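Local coordinates for cobalamin biosynthesis protein CobN (Mycobacterium tuberculosis, PDB 7C6O) that is the large, catalytic subunit of cobaltochelatase, which probably inserts cobalt into the corrin ring during cobalamin biosynthesis, driven by ATP hydrolysis in the complete enzyme, at residues G598-R603 against F944-P949; E691-Q696 against T752-E757. All coordinates share one frame; numbering follows the deposited sequence.

Interaction 1. Residues G598-R603 against F944-P949; sequences GTQAKR and FRDAFP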
ATOM      1  N   GLY A 598      -1.785  -2.157  -3.797  1.00 12.04           N
ATOM      2  CA  GLY A 598      -0.739  -2.605  -4.703  1.00 12.87           C
ATOM      3  C   GLY A 598       0.563  -2.881  -3.979  1.00 14.18           C
ATOM      4  O   GLY A 598       1.269  -3.844  -4.293  1.00 12.59           O
ATOM      5  N   THR A 599       0.890  -2.043  -2.995  1.00 11.80           N
ATOM      6  CA  THR A 599       2.118  -2.218  -2.229  1.00 12.13           C
ATOM      7  C   THR A 599       2.112  -3.534  -1.460  1.00 12.43           C
ATOM      8  O   THR A 599       3.154  -4.188  -1.324  1.00 12.06           O
ATOM      9  CB  THR A 599       2.296  -1.029  -1.282  1.00 11.63           C
ATOM     10  OG1 THR A 599       2.436   0.172  -2.052  1.00 14.01           O
ATOM     11  CG2 THR A 599       3.516  -1.204  -0.410  1.00 12.77           C
ATOM     12  N   GLN A 600       0.944  -3.948  -0.961  1.00 10.72           N
ATOM     13  CA  GLN A 600       0.874  -5.205  -0.222  1.00 12.54           C
ATOM     14  C   GLN A 600       1.231  -6.385  -1.117  1.00 12.36           C
ATOM     15  O   GLN A 600       1.905  -7.324  -0.679  1.00 11.28           O
ATOM     16  CB  GLN A 600      -0.518  -5.391   0.386  1.00 12.26           C
ATOM     17  CG  GLN A 600      -0.603  -6.514   1.427  1.00 14.17           C
ATOM     18  CD  GLN A 600       0.133  -6.187   2.724  1.00 15.89           C
ATOM     19  OE1 GLN A 600       1.309  -5.821   2.716  1.00 19.73           O
ATOM     20  NE2 GLN A 600      -0.561  -6.328   3.845  1.00 17.07           N
ATOM     21  N   ALA A 601       0.798  -6.347  -2.378  1.00 12.06           N
ATOM     22  CA  ALA A 601       1.189  -7.390  -3.318  1.00 12.63           C
ATOM     23  C   ALA A 601       2.684  -7.334  -3.610  1.00 13.31           C
ATOM     24  O   ALA A 601       3.334  -8.378  -3.741  1.00 12.08           O
ATOM     25  CB  ALA A 601       0.380  -7.263  -4.608  1.00 14.20           C
ATOM     26  N   LYS A 602       3.246  -6.124  -3.712  1.00 12.33           N
ATOM     27  CA  LYS A 602       4.684  -5.986  -3.944  1.00 11.07           C
ATOM     28  C   LYS A 602       5.493  -6.630  -2.828  1.00 13.16           C
ATOM     29  O   LYS A 602       6.535  -7.247  -3.080  1.00 14.28           O
ATOM     30  CB  LYS A 602       5.067  -4.509  -4.061  1.00 11.27           C
ATOM     31  CG  LYS A 602       4.521  -3.782  -5.281  1.00 11.42           C
ATOM     32  CD  LYS A 602       4.751  -2.276  -5.160  1.00 13.43           C
ATOM     33  CE  LYS A 602       6.222  -1.901  -5.302  1.00 13.20           C
ATOM     34  NZ  LYS A 602       6.683  -1.967  -6.719  1.00 16.20           N
ATOM     35  N   ARG A 603       5.032  -6.495  -1.585  1.00 12.66           N
ATOM     36  CA  ARG A 603       5.838  -6.848  -0.424  1.00 13.28           C
ATOM     37  C   ARG A 603       5.559  -8.238   0.125  1.00 13.53           C
ATOM     38  O   ARG A 603       6.478  -8.866   0.662  1.00 14.80           O
ATOM     39  CB  ARG A 603       5.633  -5.812   0.687  1.00  9.72           C
ATOM     40  CG  ARG A 603       6.010  -4.409   0.249  1.00 13.35           C
ATOM     41  CD  ARG A 603       5.827  -3.380   1.352  1.00 10.16           C
ATOM     42  NE  ARG A 603       6.259  -2.062   0.894  1.00 10.52           N
ATOM     43  CZ  ARG A 603       6.219  -0.953   1.627  1.00 13.27           C
ATOM     44  NH1 ARG A 603       5.766  -0.987   2.875  1.00 11.56           N
ATOM     45  NH2 ARG A 603       6.631   0.193   1.106  1.00 13.21           N
ATOM     46  N   PHE A 944      -1.873  -0.646   7.240  1.00 14.56           N
ATOM     47  CA  PHE A 944      -1.286   0.526   7.883  1.00 13.50           C
ATOM     48  C   PHE A 944      -0.260   0.111   8.926  1.00 14.73           C
ATOM     49  O   PHE A 944       0.830   0.689   9.003  1.00 14.34           O
ATOM     50  CB  PHE A 944      -2.372   1.393   8.522  1.00 11.21           C
ATOM     51  CG  PHE A 944      -1.861   2.708   9.048  1.00 14.87           C
ATOM     52  CD1 PHE A 944      -1.927   3.852   8.265  1.00 14.11           C
ATOM     53  CD2 PHE A 944      -1.302   2.799  10.315  1.00 15.24           C
ATOM     54  CE1 PHE A 944      -1.452   5.063   8.736  1.00 18.29           C
ATOM     55  CE2 PHE A 944      -0.823   4.007  10.794  1.00 19.53           C
ATOM     56  CZ  PHE A 944      -0.902   5.141  10.003  1.00 19.85           C
ATOM     57  N   ARG A 945      -0.601  -0.887   9.745  1.00 14.97           N
ATOM     58  CA  ARG A 945       0.358  -1.460  10.685  1.00 14.02           C
ATOM     59  C   ARG A 945       1.614  -1.951   9.969  1.00 17.41           C
ATOM     60  O   ARG A 945       2.738  -1.692  10.421  1.00 16.20           O
ATOM     61  CB  ARG A 945      -0.317  -2.595  11.454  1.00 12.66           C
ATOM     62  CG  ARG A 945       0.612  -3.559  12.171  1.00 12.61           C
ATOM     63  CD  ARG A 945      -0.106  -4.885  12.373  1.00 15.59           C
ATOM     64  NE  ARG A 945      -0.283  -5.594  11.108  1.00 14.51           N
ATOM     65  CZ  ARG A 945      -1.207  -6.523  10.882  1.00 14.42           C
ATOM     66  NH1 ARG A 945      -2.069  -6.864  11.832  1.00 14.12           N
ATOM     67  NH2 ARG A 945      -1.273  -7.109   9.694  1.00 13.01           N
ATOM     68  N   ASP A 946       1.442  -2.645   8.838  1.00 13.69           N
ATOM     69  CA  ASP A 946       2.575  -3.214   8.110  1.00 15.22           C
ATOM     70  C   ASP A 946       3.497  -2.133   7.558  1.00 15.75           C
ATOM     71  O   ASP A 946       4.726  -2.232   7.669  1.00 16.69           O
ATOM     72  CB  ASP A 946       2.076  -4.081   6.953  1.00 15.30           C
ATOM     73  CG  ASP A 946       1.377  -5.335   7.412  1.00 16.77           C
ATOM     74  OD1 ASP A 946       1.214  -5.535   8.635  1.00 16.23           O
ATOM     75  OD2 ASP A 946       0.991  -6.125   6.527  1.00 17.03           O
ATOM     76  N   ALA A 947       2.921  -1.111   6.924  1.00 12.74           N
ATOM     77  CA  ALA A 947       3.685  -0.172   6.114  1.00 11.93           C
ATOM     78  C   ALA A 947       4.108   1.086   6.857  1.00 14.38           C
ATOM     79  O   ALA A 947       5.061   1.746   6.425  1.00 13.58           O
ATOM     80  CB  ALA A 947       2.873   0.241   4.880  1.00 13.20           C
ATOM     81  N   PHE A 948       3.433   1.444   7.945  1.00 13.27           N
ATOM     82  CA  PHE A 948       3.716   2.687   8.663  1.00 12.44           C
ATOM     83  C   PHE A 948       3.945   2.417  10.147  1.00 13.93           C
ATOM     84  O   PHE A 948       3.269   2.987  11.010  1.00 16.61           O
ATOM     85  CB  PHE A 948       2.585   3.690   8.444  1.00 12.09           C
ATOM     86  CG  PHE A 948       2.448   4.131   7.015  1.00 14.46           C
ATOM     87  CD1 PHE A 948       1.490   3.565   6.187  1.00 13.48           C
ATOM     88  CD2 PHE A 948       3.300   5.088   6.487  1.00 13.66           C
ATOM     89  CE1 PHE A 948       1.372   3.964   4.868  1.00 13.86           C
ATOM     90  CE2 PHE A 948       3.187   5.490   5.166  1.00 16.66           C
ATOM     91  CZ  PHE A 948       2.221   4.927   4.354  1.00 15.02           C
ATOM     92  N   PRO A 949       4.918   1.566  10.485  1.00 14.59           N
ATOM     93  CA  PRO A 949       5.159   1.295  11.909  1.00 15.17           C
ATOM     94  C   PRO A 949       5.659   2.516  12.657  1.00 14.51           C
ATOM     95  O   PRO A 949       5.327   2.681  13.837  1.00 15.39           O
ATOM     96  CB  PRO A 949       6.202   0.170  11.879  1.00 14.86           C
ATOM     97  CG  PRO A 949       6.962   0.419  10.618  1.00 17.31           C
ATOM     98  CD  PRO A 949       5.946   0.942   9.629  1.00 14.18           C
TER
HETATM   99  O   HOH W   1       6.115   1.674   3.891  1.00 13.25           O
HETATM  100  O   HOH W   2       5.003  -3.171   4.644  1.00 15.21           O

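Interaction 2. Residues E691-Q696 against T752-E757; sequences EIKDVQ and TVDQTE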
ATOM      1  N   GLU A 691     -22.986  21.109  -5.707  1.00 17.66           N
ATOM      2  CA  GLU A 691     -21.962  20.111  -5.411  1.00 18.93           C
ATOM      3  C   GLU A 691     -22.297  18.751  -6.019  1.00 17.74           C
ATOM      4  O   GLU A 691     -21.403  18.060  -6.524  1.00 18.83           O
ATOM      5  CB  GLU A 691     -21.754  20.014  -3.899  1.00 23.76           C
ATOM      6  CG  GLU A 691     -21.041  21.243  -3.335  1.00 27.41           C
ATOM      7  CD  GLU A 691     -20.675  21.117  -1.868  1.00 33.70           C
ATOM      8  OE1 GLU A 691     -21.255  20.256  -1.176  1.00 31.15           O
ATOM      9  OE2 GLU A 691     -19.802  21.885  -1.409  1.00 35.79           O
ATOM     10  N   ILE A 692     -23.569  18.346  -6.002  1.00 17.26           N
ATOM     11  CA  ILE A 692     -23.902  17.056  -6.604  1.00 18.65           C
ATOM     12  C   ILE A 692     -23.917  17.127  -8.126  1.00 16.98           C
ATOM     13  O   ILE A 692     -23.764  16.093  -8.789  1.00 16.59           O
ATOM     14  CB  ILE A 692     -25.246  16.507  -6.094  1.00 24.60           C
ATOM     15  CG1 ILE A 692     -26.405  17.408  -6.516  1.00 25.54           C
ATOM     16  CG2 ILE A 692     -25.211  16.327  -4.577  1.00 26.40           C
ATOM     17  CD1 ILE A 692     -27.768  16.798  -6.247  1.00 27.58           C
ATOM     18  N   LYS A 693     -24.098  18.319  -8.695  1.00 12.65           N
ATOM     19  CA  LYS A 693     -24.020  18.481 -10.143  1.00 18.08           C
ATOM     20  C   LYS A 693     -22.573  18.519 -10.618  1.00 18.30           C
ATOM     21  O   LYS A 693     -22.252  17.982 -11.684  1.00 15.72           O
ATOM     22  CB  LYS A 693     -24.753  19.759 -10.558  1.00 20.06           C
ATOM     23  CG  LYS A 693     -24.532  20.182 -11.999  1.00 26.25           C
ATOM     24  CD  LYS A 693     -25.330  21.437 -12.332  1.00 24.32           C
ATOM     25  CE  LYS A 693     -25.221  21.780 -13.805  1.00 25.99           C
ATOM     26  NZ  LYS A 693     -26.048  22.966 -14.158  1.00 26.72           N
ATOM     27  N   ASP A 694     -21.691  19.128  -9.826  1.00 16.91           N
ATOM     28  CA  ASP A 694     -20.326  19.423 -10.239  1.00 18.27           C
ATOM     29  C   ASP A 694     -19.344  18.294  -9.949  1.00 16.70           C
ATOM     30  O   ASP A 694     -18.258  18.273 -10.539  1.00 19.78           O
ATOM     31  CB  ASP A 694     -19.848  20.702  -9.542  1.00 18.23           C
ATOM     32  CG  ASP A 694     -18.601  21.285 -10.170  1.00 20.35           C
ATOM     33  OD1 ASP A 694     -18.585  21.465 -11.406  1.00 22.59           O
ATOM     34  OD2 ASP A 694     -17.644  21.580  -9.423  1.00 20.76           O
ATOM     35  N   VAL A 695     -19.696  17.360  -9.066  1.00 12.63           N
ATOM     36  CA  VAL A 695     -18.747  16.336  -8.642  1.00 14.65           C
ATOM     37  C   VAL A 695     -18.380  15.434  -9.816  1.00 17.04           C
ATOM     38  O   VAL A 695     -19.202  15.157 -10.702  1.00 16.43           O
ATOM     39  CB  VAL A 695     -19.329  15.528  -7.469  1.00 18.18           C
ATOM     40  CG1 VAL A 695     -20.535  14.710  -7.917  1.00 16.95           C
ATOM     41  CG2 VAL A 695     -18.258  14.635  -6.848  1.00 19.49           C
ATOM     42  N   GLN A 696     -17.125  14.992  -9.843  1.00 16.14           N
ATOM     43  CA  GLN A 696     -16.680  14.041 -10.852  1.00 17.73           C
ATOM     44  C   GLN A 696     -17.101  12.631 -10.459  1.00 13.07           C
ATOM     45  O   GLN A 696     -16.917  12.217  -9.311  1.00 14.86           O
ATOM     46  CB  GLN A 696     -15.161  14.109 -11.018  1.00 22.27           C
ATOM     47  CG  GLN A 696     -14.652  15.414 -11.606  1.00 20.66           C
ATOM     48  CD  GLN A 696     -14.965  15.543 -13.085  0.73 20.23           C
ATOM     49  OE1 GLN A 696     -15.151  16.647 -13.598  0.33 22.11           O
ATOM     50  NE2 GLN A 696     -15.014  14.414 -13.777  0.52 21.58           N
ATOM     51  N   THR A 752     -22.240  30.737 -11.180  1.00 31.76           N
ATOM     52  CA  THR A 752     -20.950  31.053 -11.784  1.00 36.32           C
ATOM     53  C   THR A 752     -20.087  29.808 -11.961  1.00 31.20           C
ATOM     54  O   THR A 752     -19.220  29.782 -12.843  1.00 31.68           O
ATOM     55  CB  THR A 752     -20.213  32.101 -10.951  1.00 43.87           C
ATOM     56  OG1 THR A 752     -20.240  31.720  -9.570  1.00 49.41           O
ATOM     57  CG2 THR A 752     -20.873  33.463 -11.114  1.00 45.97           C
ATOM     58  N   VAL A 753     -20.301  28.775 -11.143  1.00 29.25           N
ATOM     59  CA  VAL A 753     -19.597  27.512 -11.354  1.00 24.83           C
ATOM     60  C   VAL A 753     -19.947  26.935 -12.718  1.00 24.87           C
ATOM     61  O   VAL A 753     -19.068  26.490 -13.467  1.00 25.16           O
ATOM     62  CB  VAL A 753     -19.915  26.520 -10.219  1.00 24.99           C
ATOM     63  CG1 VAL A 753     -19.335  25.148 -10.539  1.00 21.00           C
ATOM     64  CG2 VAL A 753     -19.372  27.030  -8.897  1.00 25.20           C
ATOM     65  N   ASP A 754     -21.236  26.954 -13.074  1.00 25.96           N
ATOM     66  CA  ASP A 754     -21.663  26.406 -14.357  1.00 26.17           C
ATOM     67  C   ASP A 754     -21.091  27.204 -15.520  1.00 26.81           C
ATOM     68  O   ASP A 754     -20.677  26.632 -16.535  1.00 26.75           O
ATOM     69  CB  ASP A 754     -23.191  26.374 -14.435  1.00 28.09           C
ATOM     70  CG  ASP A 754     -23.798  25.315 -13.537  1.00 31.37           C
ATOM     71  OD1 ASP A 754     -23.136  24.282 -13.305  1.00 32.04           O
ATOM     72  OD2 ASP A 754     -24.936  25.514 -13.062  1.00 33.32           O
ATOM     73  N   GLN A 755     -21.061  28.531 -15.395  1.00 29.37           N
ATOM     74  CA  GLN A 755     -20.539  29.359 -16.476  1.00 32.65           C
ATOM     75  C   GLN A 755     -19.034  29.174 -16.635  1.00 30.37           C
ATOM     76  O   GLN A 755     -18.525  29.119 -17.761  1.00 29.07           O
ATOM     77  CB  GLN A 755     -20.888  30.823 -16.218  1.00 38.31           C
ATOM     78  CG  GLN A 755     -22.381  31.055 -16.043  1.00 45.17           C
ATOM     79  CD  GLN A 755     -22.706  32.425 -15.484  1.00 50.87           C
ATOM     80  OE1 GLN A 755     -21.862  33.319 -15.463  1.00 55.38           O
ATOM     81  NE2 GLN A 755     -23.940  32.593 -15.021  1.00 51.15           N
ATOM     82  N   THR A 756     -18.308  29.062 -15.521  1.00 29.91           N
ATOM     83  CA  THR A 756     -16.867  28.853 -15.606  1.00 29.64           C
ATOM     84  C   THR A 756     -16.541  27.463 -16.140  1.00 28.31           C
ATOM     85  O   THR A 756     -15.580  27.292 -16.899  1.00 28.93           O
ATOM     86  CB  THR A 756     -16.223  29.072 -14.238  1.00 32.03           C
ATOM     87  OG1 THR A 756     -16.655  30.329 -13.705  1.00 33.72           O
ATOM     88  CG2 THR A 756     -14.709  29.086 -14.362  1.00 30.65           C
ATOM     89  N   GLU A 757     -17.334  26.457 -15.759  1.00 25.21           N
ATOM     90  CA  GLU A 757     -17.136  25.118 -16.306  1.00 24.27           C
ATOM     91  C   GLU A 757     -17.346  25.107 -17.814  1.00 22.62           C
ATOM     92  O   GLU A 757     -16.584  24.466 -18.549  1.00 23.53           O
ATOM     93  CB  GLU A 757     -18.076  24.123 -15.622  1.00 23.91           C
ATOM     94  CG  GLU A 757     -18.050  22.717 -16.211  1.00 23.69           C
ATOM     95  CD  GLU A 757     -16.773  21.953 -15.892  1.00 23.60           C
ATOM     96  OE1 GLU A 757     -16.033  22.363 -14.970  1.00 23.30           O
ATOM     97  OE2 GLU A 757     -16.510  20.933 -16.568  1.00 26.25           O
TER
HETATM   98  O   HOH W   3     -15.004  19.001 -15.352  1.00 24.10           O

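Interaction 1. Residues G598-R603 against F944-P949
Gln600 and Asp946 make the direct polar link between helix 595-604, which connects parallel strands 586-591 and 608-612 of one mixed sheet, and helix 942-947, which follows strand 935-940 of another; the contact thus joins two sheet-containing regions. The amide NE2 of Gln600 donates to Asp946 OD2 over 3.1 Å, nearly straight at 167°. The acceptor lies close to the amide plane, while the nitrogen meets OD2 on its anti side, somewhat out of the carboxylate plane. The two planes are turned 44° apart, and the side chains cross at about a right angle.

Ionic pairing secures the other oxygen. Arg945, the residue just before it in the helix, reaches Asp946 OD1 side-on with NE, at 2.9 Å, and NH2, both from the same face of the carboxylate.

Water supplies the third kind of link. Arg603, its chain extended from CG to NE, holds two waters at the edge of its guanidinium through NH1. One donates to Ala947 O at 2.7 Å; the other makes a weak bond to Asp946 O. NE of Arg603 is tied instead to Glu316 by a salt bridge.

Van der Waals contact is slight: the Ala947 CB methyl lies 3.7 Å from Arg603 NH1. Within helix 595-604, Thr599 CG2 covers one guanidinium face, toward its rim.

With Arg945 on OD1 and Gln600 and Tyr1003 on OD2, both oxygens of the buried carboxylate are engaged, which probably limits its rotation.

Interaction 2. Residues E691-Q696 against T752-E757
Lys693 reaches Asp754 because its CG stands anti to the backbone N (chi1 169°) and the chain beyond runs fully extended, carrying NZ straight out from helix 675-694. Asp754 comes from the opposite direction, its CG anti to its own carbonyl carbon (chi1 -72°), so that the carboxylate swings out toward the lysine from helix 750-769. NZ and Asp754 OD2 form a salt bridge at 3.0 Å, although its hydrogen bond is weak. The carboxylate also lies alongside the end of the lysine chain: OD1 is 3.3 Å from Lys693 CE. The stronger partner of NZ is Glu630, so the ammonium is shared between two carboxylates.

The neighbouring Asp694 turns its carboxylate onto Val753, whose CG1 branch lies 3.9 Å from Asp694 OD1. This is a contact of a methyl with a charged group, on the side of the valine facing the other helix.

This is a helix-to-helix contact, between the C-terminal end of helix 675-694 and the first turns of helix 750-769, far from the centre of the chain and with strand 617-619 beside it.

Farther along, Asp694 OD1 and Glu757 OE1 approach to 4.5 Å. Asp694 OD1 takes salt bridges from Arg619, on that strand, and from Arg737 NH1, which also pairs with Glu757 OE1 and, as a shared cation, probably offsets the repulsion between the two acids.

Beyond the end of the first helix, a water lies between Gln696 OE1, at 2.9 Å, and Glu757 OE2, at 2.7 Å, placed to bridge the two side chains.

Interaction 1 lies about 5 Å from the centre of the chain, whereas interaction 2 lies about 33 Å out; their centres are 37 Å apart and they share no helix. Both are nonetheless largely buried helix-helix contacts: all four touching residues of interaction 1 are buried, while interaction 2 includes the partly exposed Asp754 and Glu757. Along the sequence, 691-696 and 752-757 fall within the long excursion between 598-603 and 944-949. Near the centre, one amide-carboxylate bond and two waters on backbone carbonyls, one of them weakly held, do the joining, and no ion pair crosses between the segments. Farther out, an ion pair does cross, and arginines from neighbouring elements probably balance a cluster of acids.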